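Local coordinates for protein aromatic-amino-acid:2-oxoglutarate transaminase (Candida albicans, PDB 6HND) that probably transfers amino groups between aromatic amino acids and 2-oxoglutarate with the help of its pyridoxal 5'-phosphate cofactor, like other aminotransferases of its class, at residues I247-N252 and P433-F438; Q251-F256 and S486-L491. One frame throughout, in Å; residues are numbered along the deposited sequence.

Following the chain from the N terminus, strand 243-246 of the seven-stranded mixed sheet leads into the loop 247-256, which supplies the first half of both contacts. Contact 1 closes a span of 180 residues, where the loop from Pro433 that runs into strand 438-443 at Phe438 comes back to 247-252. Contact 2 closes a longer span of 229 residues when strand 488-492 reaches 251-256. Both closures start from the same loop and share Gln251 and Asn252; 433-438 returns first, and 486-491 about fifty residues later. Together they tie the cofactor-binding loop to the four-stranded antiparallel sheet, and Phe438 lies against Arg490 where the contacts meet, beside the second subunit.

Contact 1: I247-N252 and P433-F438; sequences IATGQN and PKAGMF. With PLP (pyridoxal-5'-phosphate), chain E.
Gly250 and Ala435 bring the two backbones to 4.8 Å between CA atoms, and the touching parts, 249-252 and 435-438, run in nearly the same direction. The contact borders the cofactor pocket of this aminotransferase, to which Ile247 and Asn252 belong: a loop leaving the large mixed sheet meets the loop from Pro433 that runs into strand 438-443 at Phe438. The backbones separate toward Asn252 and Phe438, and no direct hydrogen bond joins the segments. A water instead accepts from Met437 N at 3.0 Å and donates weakly to Gly250 O. At the close end, Gly250 CA lies 3.7 Å from Ala435 O, while the methyl groups Thr249 CG2 and Ala435 CB touch; Thr249 OG1 is hydrogen-bonded to Arg263 NH2. At the other end the Asn252 amide lies obliquely to the Phe438 ring, their planes 34° apart, with Asn252 CG 3.5 Å from Phe438 CE2. Met437 CG sits over the centre of one face of that ring, and the cofactor O3 approaches its edge. Ile247 adds an apolar wall, its CG2 3.7 Å from the cofactor methyl C2A. With CG anti to the backbone N (chi1 -179°), the Asn252 side chain reaches the cofactor's O3: while OD1 is taken by Arg490, Asn252 ND2 donates to PLP O3 over 3.2 Å, with an N-H...O angle of 145°.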
loop_
_atom_site.group_PDB
_atom_site.type_symbol
_atom_site.label_atom_id
_atom_site.label_comp_id
_atom_site.label_asym_id
_atom_site.label_seq_id
_atom_site.Cartn_x
_atom_site.Cartn_y
_atom_site.Cartn_z
ATOM N N ILE B 247 8.316 21.115 -4.138
ATOM C CA ILE B 247 6.954 21.158 -4.714
ATOM C C ILE B 247 6.943 22.391 -5.628
ATOM O O ILE B 247 6.469 23.486 -5.189
ATOM C CB ILE B 247 5.923 21.186 -3.561
ATOM C CG1 ILE B 247 6.226 20.113 -2.515
ATOM C CG2 ILE B 247 4.500 21.061 -4.102
ATOM C CD1 ILE B 247 5.715 20.415 -1.130
ATOM N N ALA B 248 7.518 22.257 -6.828
ATOM C CA ALA B 248 8.049 23.400 -7.615
ATOM C C ALA B 248 6.876 24.210 -8.151
ATOM O O ALA B 248 6.977 25.461 -8.173
ATOM C CB ALA B 248 8.988 22.956 -8.725
ATOM N N THR B 249 5.808 23.522 -8.550
ATOM C CA THR B 249 4.559 24.137 -9.062
ATOM C C THR B 249 3.479 24.060 -7.967
ATOM O O THR B 249 3.256 22.949 -7.427
ATOM C CB THR B 249 4.139 23.434 -10.358
ATOM O OG1 THR B 249 5.280 23.400 -11.225
ATOM C CG2 THR B 249 2.933 24.091 -11.005
ATOM N N GLY B 250 2.785 25.171 -7.683
ATOM C CA GLY B 250 1.727 25.221 -6.644
ATOM C C GLY B 250 2.258 24.711 -5.310
ATOM O O GLY B 250 1.637 23.837 -4.724
ATOM N N GLN B 251 3.419 25.224 -4.897
ATOM C CA GLN B 251 4.138 24.842 -3.662
ATOM C C GLN B 251 3.111 24.686 -2.536
ATOM O O GLN B 251 2.289 25.567 -2.379
ATOM C CB GLN B 251 5.219 25.886 -3.346
ATOM C CG GLN B 251 6.394 25.383 -2.495
ATOM C CD GLN B 251 6.109 25.392 -1.020
ATOM O OE1 GLN B 251 5.272 26.161 -0.568
ATOM N NE2 GLN B 251 6.803 24.540 -0.264
ATOM N N ASN B 252 3.153 23.578 -1.804
ATOM C CA ASN B 252 2.342 23.388 -0.580
ATOM C C ASN B 252 3.200 23.726 0.635
ATOM O O ASN B 252 4.130 22.996 0.927
ATOM C CB ASN B 252 1.780 21.983 -0.524
ATOM C CG ASN B 252 0.922 21.767 0.693
ATOM O OD1 ASN B 252 0.770 22.700 1.476
ATOM N ND2 ASN B 252 0.377 20.564 0.854
ATOM N N PRO B 433 -1.829 32.486 -6.467
ATOM C CA PRO B 433 -1.205 31.236 -6.907
ATOM C C PRO B 433 -1.358 31.019 -8.415
ATOM O O PRO B 433 -2.390 31.369 -8.947
ATOM C CB PRO B 433 -2.006 30.162 -6.179
ATOM C CG PRO B 433 -3.402 30.791 -6.071
ATOM C CD PRO B 433 -3.104 32.244 -5.773
ATOM N N LYS B 434 -0.331 30.441 -9.043
ATOM C CA LYS B 434 -0.268 30.178 -10.500
ATOM C C LYS B 434 -0.758 28.771 -10.787
ATOM O O LYS B 434 -1.019 28.481 -11.978
ATOM C CB LYS B 434 1.155 30.357 -11.018
ATOM C CG LYS B 434 1.686 31.779 -10.914
ATOM C CD LYS B 434 2.734 32.102 -11.941
ATOM C CE LYS B 434 3.945 32.837 -11.393
ATOM N NZ LYS B 434 3.630 33.759 -10.282
ATOM N N ALA B 435 -0.947 27.948 -9.751
ATOM C CA ALA B 435 -1.472 26.575 -9.933
ATOM C C ALA B 435 -1.999 26.018 -8.624
ATOM O O ALA B 435 -1.590 26.522 -7.558
ATOM C CB ALA B 435 -0.402 25.689 -10.516
ATOM N N GLY B 436 -2.897 25.037 -8.732
ATOM C CA GLY B 436 -3.305 24.138 -7.633
ATOM C C GLY B 436 -4.504 24.643 -6.844
ATOM O O GLY B 436 -5.440 25.198 -7.470
ATOM N N MET B 437 -4.487 24.420 -5.526
ATOM C CA MET B 437 -5.679 24.544 -4.651
ATOM C C MET B 437 -5.385 25.386 -3.397
ATOM O O MET B 437 -6.312 25.494 -2.539
ATOM C CB MET B 437 -6.205 23.156 -4.253
ATOM C CG MET B 437 -5.185 22.253 -3.548
ATOM S SD MET B 437 -5.875 20.692 -2.895
ATOM C CE MET B 437 -6.637 20.013 -4.366
ATOM N N PHE B 438 -4.188 25.978 -3.265
ATOM C CA PHE B 438 -3.763 26.674 -2.016
ATOM C C PHE B 438 -3.501 28.172 -2.263
ATOM O O PHE B 438 -2.981 28.562 -3.319
ATOM C CB PHE B 438 -2.548 25.987 -1.381
ATOM C CG PHE B 438 -2.791 24.553 -0.962
ATOM C CD1 PHE B 438 -3.863 24.219 -0.153
ATOM C CD2 PHE B 438 -1.924 23.546 -1.355
ATOM C CE1 PHE B 438 -4.090 22.907 0.211
ATOM C CE2 PHE B 438 -2.158 22.232 -1.003
ATOM C CZ PHE B 438 -3.248 21.912 -0.233
HETATM N N1 PLP E . 2.395 16.323 -1.679
HETATM C C2 PLP E . 1.712 17.459 -1.734
HETATM C C2A PLP E . 2.486 18.703 -2.008
HETATM C C3 PLP E . 0.298 17.468 -1.574
HETATM O O3 PLP E . -0.376 18.656 -1.644
HETATM C C4 PLP E . -0.385 16.247 -1.332
HETATM C C4A PLP E . -1.866 16.244 -1.264
HETATM C C5 PLP E . 0.378 15.061 -1.296
HETATM C C6 PLP E . 1.739 15.164 -1.453
HETATM C C5A PLP E . -0.206 13.715 -0.953
HETATM O O4P PLP E . -0.971 13.079 -2.011
HETATM P P PLP E . -1.547 11.579 -1.795
HETATM O O1P PLP E . -0.509 10.816 -0.982
HETATM O O2P PLP E . -1.740 11.129 -3.242
HETATM O O3P PLP E . -2.836 11.720 -1.052
HETATM O O HOH W 1 -1.666 24.033 -4.710
#

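Contact 2: Q251-F256 and S486-L491; sequences QNPTGF and SNFFRL. With PLP (pyridoxal-5'-phosphate), chain E.
Pro253 and Arg490 mark the close approach, 6.0 Å between CA atoms, where the loop 251-256 with its cis peptide before Pro253 meets strand 488-491 of the small antiparallel sheet. The proline is the apolar centre: its CB packs 3.6 Å from Arg490 CD, and its CG meets the edge of the Phe488 ring, 3.9 Å from CE2. Arg490 starts out extended, then bends at chi3 (76°), which turns its guanidinium past Pro253 to the Asn252 amide. Arg490 NH1 donates to Asn252 OD1 over 3.0 Å; the oxygen lies in the guanidinium plane, but this donor stands 23° out of the amide's carbonyl plane. A water accepts from both Asn252 ND2 and Arg490 NH1, each at 3.1 Å. Within the loop, Gln251 OE1 accepts from both Thr254 N, at 2.9 Å and nearly in line with the C=O, and Thr254 OG1. Arg490 NH2 binds Ser42 O of the second subunit, and the Phe438 ring lies against the guanidinium in a cation-pi contact. Arginine thus acts as a second shell: its bond to OD1 is consistent with the amide orientation that leaves ND2 as donor to the cofactor, and it links this site to the dimer interface.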
loop_
_atom_site.group_PDB
_atom_site.type_symbol
_atom_site.label_atom_id
_atom_site.label_comp_id
_atom_site.label_asym_id
_atom_site.label_seq_id
_atom_site.Cartn_x
_atom_site.Cartn_y
_atom_site.Cartn_z
ATOM N N GLN B 251 3.419 25.224 -4.897
ATOM C CA GLN B 251 4.138 24.842 -3.662
ATOM C C GLN B 251 3.111 24.686 -2.536
ATOM O O GLN B 251 2.289 25.567 -2.379
ATOM C CB GLN B 251 5.219 25.886 -3.346
ATOM C CG GLN B 251 6.394 25.383 -2.495
ATOM C CD GLN B 251 6.109 25.392 -1.020
ATOM O OE1 GLN B 251 5.272 26.161 -0.568
ATOM N NE2 GLN B 251 6.803 24.540 -0.264
ATOM N N ASN B 252 3.153 23.578 -1.804
ATOM C CA ASN B 252 2.342 23.388 -0.580
ATOM C C ASN B 252 3.200 23.726 0.635
ATOM O O ASN B 252 4.130 22.996 0.927
ATOM C CB ASN B 252 1.780 21.983 -0.524
ATOM C CG ASN B 252 0.922 21.767 0.693
ATOM O OD1 ASN B 252 0.770 22.700 1.476
ATOM N ND2 ASN B 252 0.377 20.564 0.854
ATOM N N PRO B 253 2.919 24.793 1.421
ATOM C CA PRO B 253 1.667 25.554 1.340
ATOM C C PRO B 253 1.570 26.812 0.475
ATOM O O PRO B 253 0.490 27.230 0.256
ATOM C CB PRO B 253 1.535 26.050 2.792
ATOM C CG PRO B 253 2.969 26.354 3.190
ATOM C CD PRO B 253 3.774 25.254 2.530
ATOM N N THR B 254 2.679 27.405 0.042
ATOM C CA THR B 254 2.757 28.854 -0.299
ATOM C C THR B 254 2.035 29.181 -1.606
ATOM O O THR B 254 1.746 30.344 -1.797
ATOM C CB THR B 254 4.198 29.377 -0.320
ATOM O OG1 THR B 254 4.932 28.726 -1.356
ATOM C CG2 THR B 254 4.888 29.190 1.015
ATOM N N GLY B 255 1.803 28.204 -2.484
ATOM C CA GLY B 255 1.146 28.385 -3.797
ATOM C C GLY B 255 2.096 28.868 -4.884
ATOM O O GLY B 255 1.633 29.005 -6.009
ATOM N N PHE B 256 3.388 29.098 -4.595
ATOM C CA PHE B 256 4.374 29.615 -5.587
ATOM C C PHE B 256 4.691 28.558 -6.653
ATOM O O PHE B 256 4.519 27.345 -6.425
ATOM C CB PHE B 256 5.664 30.092 -4.914
ATOM C CG PHE B 256 5.523 31.326 -4.051
ATOM C CD1 PHE B 256 5.012 32.499 -4.571
ATOM C CD2 PHE B 256 5.930 31.321 -2.728
ATOM C CE1 PHE B 256 4.874 33.631 -3.784
ATOM C CE2 PHE B 256 5.799 32.459 -1.940
ATOM C CZ PHE B 256 5.270 33.612 -2.470
ATOM N N SER B 486 6.272 33.075 9.390
ATOM C CA SER B 486 5.163 32.164 9.775
ATOM C C SER B 486 3.861 32.947 9.886
ATOM O O SER B 486 2.839 32.318 10.243
ATOM C CB SER B 486 5.462 31.457 11.057
ATOM O OG SER B 486 6.474 30.495 10.844
ATOM N N ASN B 487 3.894 34.244 9.556
ATOM C CA ASN B 487 2.719 35.157 9.682
ATOM C C ASN B 487 1.740 34.935 8.520
ATOM O O ASN B 487 1.397 35.893 7.819
ATOM C CB ASN B 487 3.154 36.623 9.792
ATOM C CG ASN B 487 3.986 37.088 8.610
ATOM O OD1 ASN B 487 4.826 36.335 8.095
ATOM N ND2 ASN B 487 3.713 38.307 8.160
ATOM N N PHE B 488 1.258 33.713 8.321
ATOM C CA PHE B 488 0.276 33.458 7.240
ATOM C C PHE B 488 -0.573 32.249 7.590
ATOM O O PHE B 488 -0.109 31.394 8.333
ATOM C CB PHE B 488 0.940 33.286 5.869
ATOM C CG PHE B 488 1.778 32.049 5.679
ATOM C CD1 PHE B 488 3.128 32.050 5.995
ATOM C CD2 PHE B 488 1.237 30.906 5.119
ATOM C CE1 PHE B 488 3.912 30.927 5.753
ATOM C CE2 PHE B 488 2.007 29.769 4.921
ATOM C CZ PHE B 488 3.340 29.777 5.248
ATOM N N PHE B 489 -1.760 32.198 7.007
ATOM C CA PHE B 489 -2.606 30.988 6.954
ATOM C C PHE B 489 -2.629 30.478 5.516
ATOM O O PHE B 489 -2.637 31.293 4.591
ATOM C CB PHE B 489 -4.013 31.298 7.445
ATOM C CG PHE B 489 -4.070 31.802 8.855
ATOM C CD1 PHE B 489 -3.856 30.939 9.923
ATOM C CD2 PHE B 489 -4.385 33.129 9.116
ATOM C CE1 PHE B 489 -3.907 31.407 11.228
ATOM C CE2 PHE B 489 -4.405 33.603 10.425
ATOM C CZ PHE B 489 -4.170 32.741 11.474
ATOM N N ARG B 490 -2.606 29.153 5.354
ATOM C CA ARG B 490 -2.847 28.495 4.053
ATOM C C ARG B 490 -4.348 28.323 3.931
ATOM O O ARG B 490 -4.956 27.768 4.881
ATOM C CB ARG B 490 -2.174 27.121 3.951
ATOM C CG ARG B 490 -2.297 26.481 2.570
ATOM C CD ARG B 490 -1.892 25.021 2.589
ATOM N NE ARG B 490 -2.937 24.215 3.184
ATOM C CZ ARG B 490 -2.885 22.914 3.359
ATOM N NH1 ARG B 490 -1.821 22.234 2.973
ATOM N NH2 ARG B 490 -3.896 22.288 3.930
ATOM N N LEU B 491 -4.887 28.697 2.778
ATOM C CA LEU B 491 -6.330 28.563 2.462
ATOM C C LEU B 491 -6.464 27.556 1.339
ATOM O O LEU B 491 -5.631 27.619 0.424
ATOM C CB LEU B 491 -6.888 29.917 2.027
ATOM C CG LEU B 491 -6.516 31.103 2.921
ATOM C CD1 LEU B 491 -7.049 32.382 2.307
ATOM C CD2 LEU B 491 -7.065 30.909 4.323
HETATM N N1 PLP E . 2.395 16.323 -1.679
HETATM C C2 PLP E . 1.712 17.459 -1.734
HETATM C C2A PLP E . 2.486 18.703 -2.008
HETATM C C3 PLP E . 0.298 17.468 -1.574
HETATM O O3 PLP E . -0.376 18.656 -1.644
HETATM C C4 PLP E . -0.385 16.247 -1.332
HETATM C C4A PLP E . -1.866 16.244 -1.264
HETATM C C5 PLP E . 0.378 15.061 -1.296
HETATM C C6 PLP E . 1.739 15.164 -1.453
HETATM C C5A PLP E . -0.206 13.715 -0.953
HETATM O O4P PLP E . -0.971 13.079 -2.011
HETATM P P PLP E . -1.547 11.579 -1.795
HETATM O O1P PLP E . -0.509 10.816 -0.982
HETATM O O2P PLP E . -1.740 11.129 -3.242
HETATM O O3P PLP E . -2.836 11.720 -1.052
HETATM O O HOH W 2 -1.850 19.151 2.504
#